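Local coordinates for bacterioferritin comigratory protein (Xylella fastidiosa, PDB 3IXR), which probably reduces hydrogen peroxide and organic hydroperoxides as a thiol-dependent peroxiredoxin of the PrxQ (bacterioferritin comigratory protein) type, at residues A[88-99]-A[110-121]. The protein carries 1 engineered substitution. Residues are numbered along the deposited sequence; the frame is centred on the assembly and turned at random.
Sequences VLGVSRDSVKSH and FPLVSDSDAILC
Gly90 and Val113 show how the parallel strands of a beta-alpha-beta crossover are joined, here in the thioredoxin-like fold of the peroxiredoxins: Val113 N donates a hydrogen bond to Gly90 O at 2.6 Å, and Gly90 N in turn binds Pro111 O. Farther along, Asp115 N reaches Ser92 O, while the bond from Ser92 N to Val113 O is weak. The helix 96-106, which connects the strands, sends His99 back onto the second of them. With CG beside its own backbone N (chi1 -76°), the imidazole lies across Leu112, whose CB sits over one ring face in a CH-pi contact, 3.6 Å from the centroid. Asp94 O lies over the opposite face, offset toward the rim. In the ring plane, His99 NE2 donates to Val113 O at 2.8 Å, yet it comes from above the carbonyl plane, at a C=O...N angle of only 103°. His99 ND1 is hydrogen-bonded to Asp62 OD2; gripped at both nitrogens, the imidazole is fixed in rotation.

On the other face of the sheet, Val91 and Val113 stand side by side and point the same way, Val91 CG2 lying 4.0 Å from Val113 CB. Leu38 and Leu56, from the flanking strands 36-38 and 53-58, extend this apolar layer. Val91 CG1, anti to the backbone N (chi1 -169°), comes closest to Asp115 CB, at 3.7 Å. The Asp115 carboxylate turns to the start of the helix 119-123, where OD2 accepts from Leu120 N and OD1 from Cys121 N. Where helix 96-106 begins, Val96 CG2 packs on Ser114 CB, and Ser114 OG donates to Asp94 O across 2.7 Å.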
ATOM      1  N   VAL A  88      -3.432   6.791  -3.081  1.00 15.02           N
ATOM      2  CA  VAL A  88      -2.391   5.849  -2.706  1.00 13.31           C
ATOM      3  C   VAL A  88      -2.211   5.813  -1.223  1.00 12.92           C
ATOM      4  O   VAL A  88      -2.249   6.885  -0.605  1.00 15.47           O
ATOM      5  CB  VAL A  88      -1.031   6.299  -3.302  1.00 13.42           C
ATOM      6  CG1 VAL A  88       0.157   5.394  -2.856  1.00 14.41           C
ATOM      7  CG2 VAL A  88      -1.161   6.333  -4.934  1.00 13.28           C
ATOM      8  N   LEU A  89      -2.016   4.619  -0.661  1.00 10.76           N
ATOM      9  CA  LEU A  89      -1.639   4.490   0.754  1.00 11.47           C
ATOM     10  C   LEU A  89      -0.487   3.516   0.804  1.00 12.17           C
ATOM     11  O   LEU A  89      -0.589   2.373   0.290  1.00 13.20           O
ATOM     12  CB  LEU A  89      -2.802   3.809   1.510  1.00 14.61           C
ATOM     13  CG  LEU A  89      -3.914   4.589   2.144  1.00 20.40           C
ATOM     14  CD1 LEU A  89      -4.653   3.485   2.992  1.00 17.01           C
ATOM     15  CD2 LEU A  89      -3.357   5.681   3.097  1.00 21.78           C
ATOM     16  N   GLY A  90       0.627   3.903   1.464  1.00 12.55           N
ATOM     17  CA  GLY A  90       1.701   2.949   1.672  1.00 11.73           C
ATOM     18  C   GLY A  90       1.509   2.288   3.070  1.00 12.50           C
ATOM     19  O   GLY A  90       0.854   2.887   3.964  1.00 14.15           O
ATOM     20  N   VAL A  91       2.082   1.145   3.227  1.00 10.62           N
ATOM     21  CA  VAL A  91       1.995   0.311   4.476  1.00  9.76           C
ATOM     22  C   VAL A  91       3.276  -0.377   4.867  1.00 11.44           C
ATOM     23  O   VAL A  91       3.928  -1.075   4.041  1.00 10.76           O
ATOM     24  CB  VAL A  91       0.933  -0.800   4.281  1.00 11.12           C
ATOM     25  CG1 VAL A  91       0.641  -1.478   5.675  1.00 14.67           C
ATOM     26  CG2 VAL A  91      -0.382  -0.271   3.679  1.00  9.65           C
ATOM     27  N   SER A  92       3.703  -0.228   6.151  1.00  9.59           N
ATOM     28  CA  SER A  92       4.715  -1.156   6.752  1.00 10.55           C
ATOM     29  C   SER A  92       4.342  -1.263   8.207  1.00 12.88           C
ATOM     30  O   SER A  92       3.388  -0.648   8.574  1.00 12.40           O
ATOM     31  CB  SER A  92       6.118  -0.557   6.622  1.00 12.25           C
ATOM     32  OG  SER A  92       6.334   0.489   7.554  1.00 12.80           O
ATOM     33  N   ARG A  93       5.077  -2.075   8.945  1.00 13.96           N
ATOM     34  CA  ARG A  93       4.703  -2.254  10.364  1.00 13.75           C
ATOM     35  C   ARG A  93       5.456  -1.203  11.224  1.00 15.42           C
ATOM     36  O   ARG A  93       5.383  -1.244  12.475  1.00 18.83           O
ATOM     37  CB  ARG A  93       5.105  -3.617  10.784  1.00 12.97           C
ATOM     38  CG  ARG A  93       4.371  -4.711  10.074  1.00 14.72           C
ATOM     39  CD  ARG A  93       5.682  -5.147   9.212  1.00 32.45           C
ATOM     40  NE  ARG A  93       6.037  -6.379   9.848  1.00 23.24           N
ATOM     41  CZ  ARG A  93       7.107  -7.157   9.978  1.00 26.36           C
ATOM     42  NH1 ARG A  93       8.304  -7.080   9.385  1.00 26.41           N
ATOM     43  NH2 ARG A  93       6.842  -8.211  10.765  1.00 21.79           N
ATOM     44  N   ASP A  94       6.130  -0.241  10.642  1.00 14.01           N
ATOM     45  CA  ASP A  94       6.851   0.772  11.465  1.00 12.95           C
ATOM     46  C   ASP A  94       5.865   1.674  12.159  1.00 12.82           C
ATOM     47  O   ASP A  94       4.704   1.778  11.840  1.00 13.64           O
ATOM     48  CB  ASP A  94       7.729   1.667  10.528  1.00 13.95           C
ATOM     49  CG  ASP A  94       8.834   0.866   9.909  1.00 19.90           C
ATOM     50  OD1 ASP A  94       9.731   0.408  10.649  1.00 21.51           O
ATOM     51  OD2 ASP A  94       8.772   0.621   8.643  1.00 15.64           O
ATOM     52  N   SER A  95       6.371   2.300  13.229  1.00 15.60           N
ATOM     53  CA  SER A  95       5.535   3.156  14.001  1.00 14.36           C
ATOM     54  C   SER A  95       5.054   4.392  13.332  1.00 15.60           C
ATOM     55  O   SER A  95       5.593   4.836  12.270  1.00 13.66           O
ATOM     56  CB  SER A  95       6.293   3.602  15.249  1.00 16.90           C
ATOM     57  OG  SER A  95       7.454   4.396  14.879  1.00 17.76           O
ATOM     58  N   VAL A  96       4.004   5.035  13.866  1.00 15.87           N
ATOM     59  CA  VAL A  96       3.631   6.353  13.416  1.00 16.08           C
ATOM     60  C   VAL A  96       4.816   7.367  13.493  1.00 15.73           C
ATOM     61  O   VAL A  96       4.979   8.209  12.588  1.00 14.77           O
ATOM     62  CB  VAL A  96       2.398   6.915  14.188  1.00 16.99           C
ATOM     63  CG1 VAL A  96       2.078   8.353  13.732  1.00 19.60           C
ATOM     64  CG2 VAL A  96       1.202   5.978  13.864  1.00 18.22           C
ATOM     65  N   LYS A  97       5.566   7.311  14.585  1.00 16.57           N
ATOM     66  CA  LYS A  97       6.722   8.244  14.704  1.00 16.41           C
ATOM     67  C   LYS A  97       7.691   8.060  13.596  1.00 16.28           C
ATOM     68  O   LYS A  97       8.108   9.072  12.937  1.00 17.14           O
ATOM     69  CB  LYS A  97       7.411   7.989  16.051  1.00 18.12           C
ATOM     70  CG  LYS A  97       8.580   8.873  16.235  1.00 23.40           C
ATOM     71  CD  LYS A  97       9.201   8.631  17.626  1.00 32.96           C
ATOM     72  CE  LYS A  97       8.832   9.761  18.495  1.00 38.77           C
ATOM     73  NZ  LYS A  97       7.396   9.673  18.727  1.00 42.45           N
ATOM     74  N   SER A  98       7.980   6.798  13.319  1.00 14.25           N
ATOM     75  CA  SER A  98       8.918   6.479  12.201  1.00 15.17           C
ATOM     76  C   SER A  98       8.336   7.018  10.883  1.00 14.22           C
ATOM     77  O   SER A  98       9.055   7.602   9.994  1.00 14.63           O
ATOM     78  CB  SER A  98       9.071   4.972  12.092  1.00 16.31           C
ATOM     79  OG  SER A  98       9.954   4.626  10.979  1.00 15.37           O
ATOM     80  N   HIS A  99       7.060   6.697  10.627  1.00 13.12           N
ATOM     81  CA  HIS A  99       6.385   7.209   9.389  1.00 12.57           C
ATOM     82  C   HIS A  99       6.415   8.725   9.248  1.00 12.28           C
ATOM     83  O   HIS A  99       6.581   9.254   8.158  1.00 14.95           O
ATOM     84  CB  HIS A  99       4.911   6.770   9.357  1.00 12.13           C
ATOM     85  CG  HIS A  99       4.712   5.328   8.987  1.00 13.09           C
ATOM     86  ND1 HIS A  99       5.747   4.492   8.616  1.00 11.40           N
ATOM     87  CD2 HIS A  99       3.569   4.600   8.849  1.00 15.59           C
ATOM     88  CE1 HIS A  99       5.252   3.310   8.269  1.00 12.19           C
ATOM     89  NE2 HIS A  99       3.942   3.351   8.437  1.00 14.76           N
ATOM     90  N   PHE A 110       1.055  11.729   0.412  1.00 16.64           N
ATOM     91  CA  PHE A 110       0.019  10.720   0.721  1.00 15.27           C
ATOM     92  C   PHE A 110       0.396  10.040   2.070  1.00 15.49           C
ATOM     93  O   PHE A 110       1.548  10.118   2.550  1.00 16.77           O
ATOM     94  CB  PHE A 110      -0.014   9.674  -0.461  1.00 15.85           C
ATOM     95  CG  PHE A 110       1.317   8.996  -0.649  1.00 14.29           C
ATOM     96  CD1 PHE A 110       1.669   7.832   0.080  1.00 11.72           C
ATOM     97  CD2 PHE A 110       2.254   9.511  -1.489  1.00 14.45           C
ATOM     98  CE1 PHE A 110       2.870   7.166   0.005  1.00 13.01           C
ATOM     99  CE2 PHE A 110       3.540   8.827  -1.592  1.00 16.16           C
ATOM    100  CZ  PHE A 110       3.880   7.659  -0.828  1.00 15.37           C
ATOM    101  N   PRO A 111      -0.558   9.386   2.669  1.00 15.70           N
ATOM    102  CA  PRO A 111      -0.308   8.833   3.981  1.00 14.90           C
ATOM    103  C   PRO A 111       0.354   7.483   4.012  1.00 13.45           C
ATOM    104  O   PRO A 111       0.214   6.745   3.030  1.00 13.00           O
ATOM    105  CB  PRO A 111      -1.767   8.632   4.539  1.00 15.39           C
ATOM    106  CG  PRO A 111      -2.652   9.410   3.674  1.00 18.21           C
ATOM    107  CD  PRO A 111      -1.996   9.303   2.317  1.00 16.34           C
ATOM    108  N   LEU A 112       0.958   7.095   5.130  1.00 13.60           N
ATOM    109  CA  LEU A 112       1.530   5.770   5.369  1.00 14.30           C
ATOM    110  C   LEU A 112       0.761   5.129   6.532  1.00 14.47           C
ATOM    111  O   LEU A 112       0.666   5.784   7.612  1.00 16.05           O
ATOM    112  CB  LEU A 112       3.044   5.787   5.771  1.00 14.01           C
ATOM    113  CG  LEU A 112       3.920   6.505   4.707  1.00 14.09           C
ATOM    114  CD1 LEU A 112       5.403   6.680   5.204  1.00 13.44           C
ATOM    115  CD2 LEU A 112       3.827   5.763   3.300  1.00 13.85           C
ATOM    116  N   VAL A 113       0.264   3.892   6.334  1.00 11.70           N
ATOM    117  CA  VAL A 113      -0.308   3.166   7.468  1.00 13.49           C
ATOM    118  C   VAL A 113       0.733   2.576   8.356  1.00 12.33           C
ATOM    119  O   VAL A 113       1.666   1.857   7.885  1.00 11.67           O
ATOM    120  CB  VAL A 113      -1.088   1.972   6.918  1.00 12.03           C
ATOM    121  CG1 VAL A 113      -1.813   1.169   8.074  1.00 14.61           C
ATOM    122  CG2 VAL A 113      -2.083   2.537   6.038  1.00 14.94           C
ATOM    123  N   SER A 114       0.631   2.845   9.678  1.00 12.00           N
ATOM    124  CA  SER A 114       1.486   2.142  10.643  1.00 13.05           C
ATOM    125  C   SER A 114       0.735   0.895  11.034  1.00 15.28           C
ATOM    126  O   SER A 114      -0.233   0.975  11.877  1.00 15.65           O
ATOM    127  CB  SER A 114       1.657   3.053  11.874  1.00 13.38           C
ATOM    128  OG  SER A 114       2.338   2.355  12.894  1.00 16.96           O
ATOM    129  N   ASP A 115       1.124  -0.220  10.432  1.00 13.25           N
ATOM    130  CA  ASP A 115       0.439  -1.521  10.614  1.00 13.17           C
ATOM    131  C   ASP A 115       1.112  -2.259  11.725  1.00 13.69           C
ATOM    132  O   ASP A 115       1.698  -3.336  11.560  1.00 15.29           O
ATOM    133  CB  ASP A 115       0.365  -2.290   9.276  1.00 10.39           C
ATOM    134  CG  ASP A 115      -0.486  -3.527   9.337  1.00 13.01           C
ATOM    135  OD1 ASP A 115      -0.061  -4.570   8.822  1.00 14.75           O
ATOM    136  OD2 ASP A 115      -1.583  -3.389   9.903  1.00 18.09           O
ATOM    137  N   SER A 116       1.159  -1.648  12.902  1.00 17.54           N
ATOM    138  CA  SER A 116       2.086  -2.160  13.905  1.00 19.92           C
ATOM    139  C   SER A 116       1.583  -3.433  14.570  1.00 21.52           C
ATOM    140  O   SER A 116       2.354  -4.068  15.313  1.00 23.21           O
ATOM    141  CB  SER A 116       2.318  -1.158  15.014  1.00 21.30           C
ATOM    142  OG  SER A 116       1.058  -0.681  15.527  1.00 27.24           O
ATOM    143  N   ASP A 117       0.323  -3.802  14.335  1.00 21.91           N
ATOM    144  CA  ASP A 117      -0.174  -5.143  14.770  1.00 21.79           C
ATOM    145  C   ASP A 117      -0.159  -6.165  13.631  1.00 20.21           C
ATOM    146  O   ASP A 117      -0.542  -7.339  13.777  1.00 20.96           O
ATOM    147  CB  ASP A 117      -1.573  -5.039  15.329  1.00 23.72           C
ATOM    148  CG  ASP A 117      -1.643  -4.057  16.532  1.00 29.37           C
ATOM    149  OD1 ASP A 117      -0.780  -4.179  17.483  1.00 35.49           O
ATOM    150  OD2 ASP A 117      -2.518  -3.154  16.486  1.00 36.17           O
ATOM    151  N   ALA A 118       0.372  -5.722  12.507  1.00 17.37           N
ATOM    152  CA  ALA A 118       0.471  -6.622  11.325  1.00 16.35           C
ATOM    153  C   ALA A 118      -0.898  -7.111  10.804  1.00 17.06           C
ATOM    154  O   ALA A 118      -0.920  -8.100  10.064  1.00 14.76           O
ATOM    155  CB  ALA A 118       1.477  -7.784  11.493  1.00 16.01           C
ATOM    156  N   ILE A 119      -1.966  -6.411  11.153  1.00 16.51           N
ATOM    157  CA  ILE A 119      -3.315  -6.862  10.711  1.00 17.77           C
ATOM    158  C   ILE A 119      -3.486  -6.715   9.212  1.00 15.44           C
ATOM    159  O   ILE A 119      -3.942  -7.675   8.569  1.00 16.75           O
ATOM    160  CB  ILE A 119      -4.442  -6.130  11.491  1.00 19.56           C
ATOM    161  CG1 ILE A 119      -4.326  -6.652  12.950  1.00 23.26           C
ATOM    162  CG2 ILE A 119      -5.864  -6.297  10.730  1.00 19.50           C
ATOM    163  CD1 ILE A 119      -4.969  -5.757  14.004  1.00 28.79           C
ATOM    164  N   LEU A 120      -3.096  -5.562   8.613  1.00 14.50           N
ATOM    165  CA  LEU A 120      -3.309  -5.505   7.178  1.00 15.42           C
ATOM    166  C   LEU A 120      -2.345  -6.466   6.481  1.00 13.63           C
ATOM    167  O   LEU A 120      -2.651  -7.059   5.437  1.00 14.08           O
ATOM    168  CB  LEU A 120      -2.927  -4.131   6.606  1.00 17.25           C
ATOM    169  CG  LEU A 120      -3.985  -3.146   6.722  1.00 17.43           C
ATOM    170  CD1 LEU A 120      -3.504  -1.883   6.016  1.00 15.27           C
ATOM    171  CD2 LEU A 120      -5.365  -3.579   6.221  1.00 20.77           C
ATOM    172  N   CYS A 121      -1.112  -6.563   6.984  1.00 13.92           N
ATOM    173  CA  CYS A 121      -0.077  -7.398   6.380  1.00 14.71           C
ATOM    174  C   CYS A 121      -0.535  -8.872   6.334  1.00 15.32           C
ATOM    175  O   CYS A 121      -0.381  -9.521   5.346  1.00 16.14           O
ATOM    176  CB  CYS A 121       1.243  -7.270   7.185  1.00 13.82           C
ATOM    177  SG  CYS A 121       2.163  -5.777   6.829  1.00 16.04           S
TER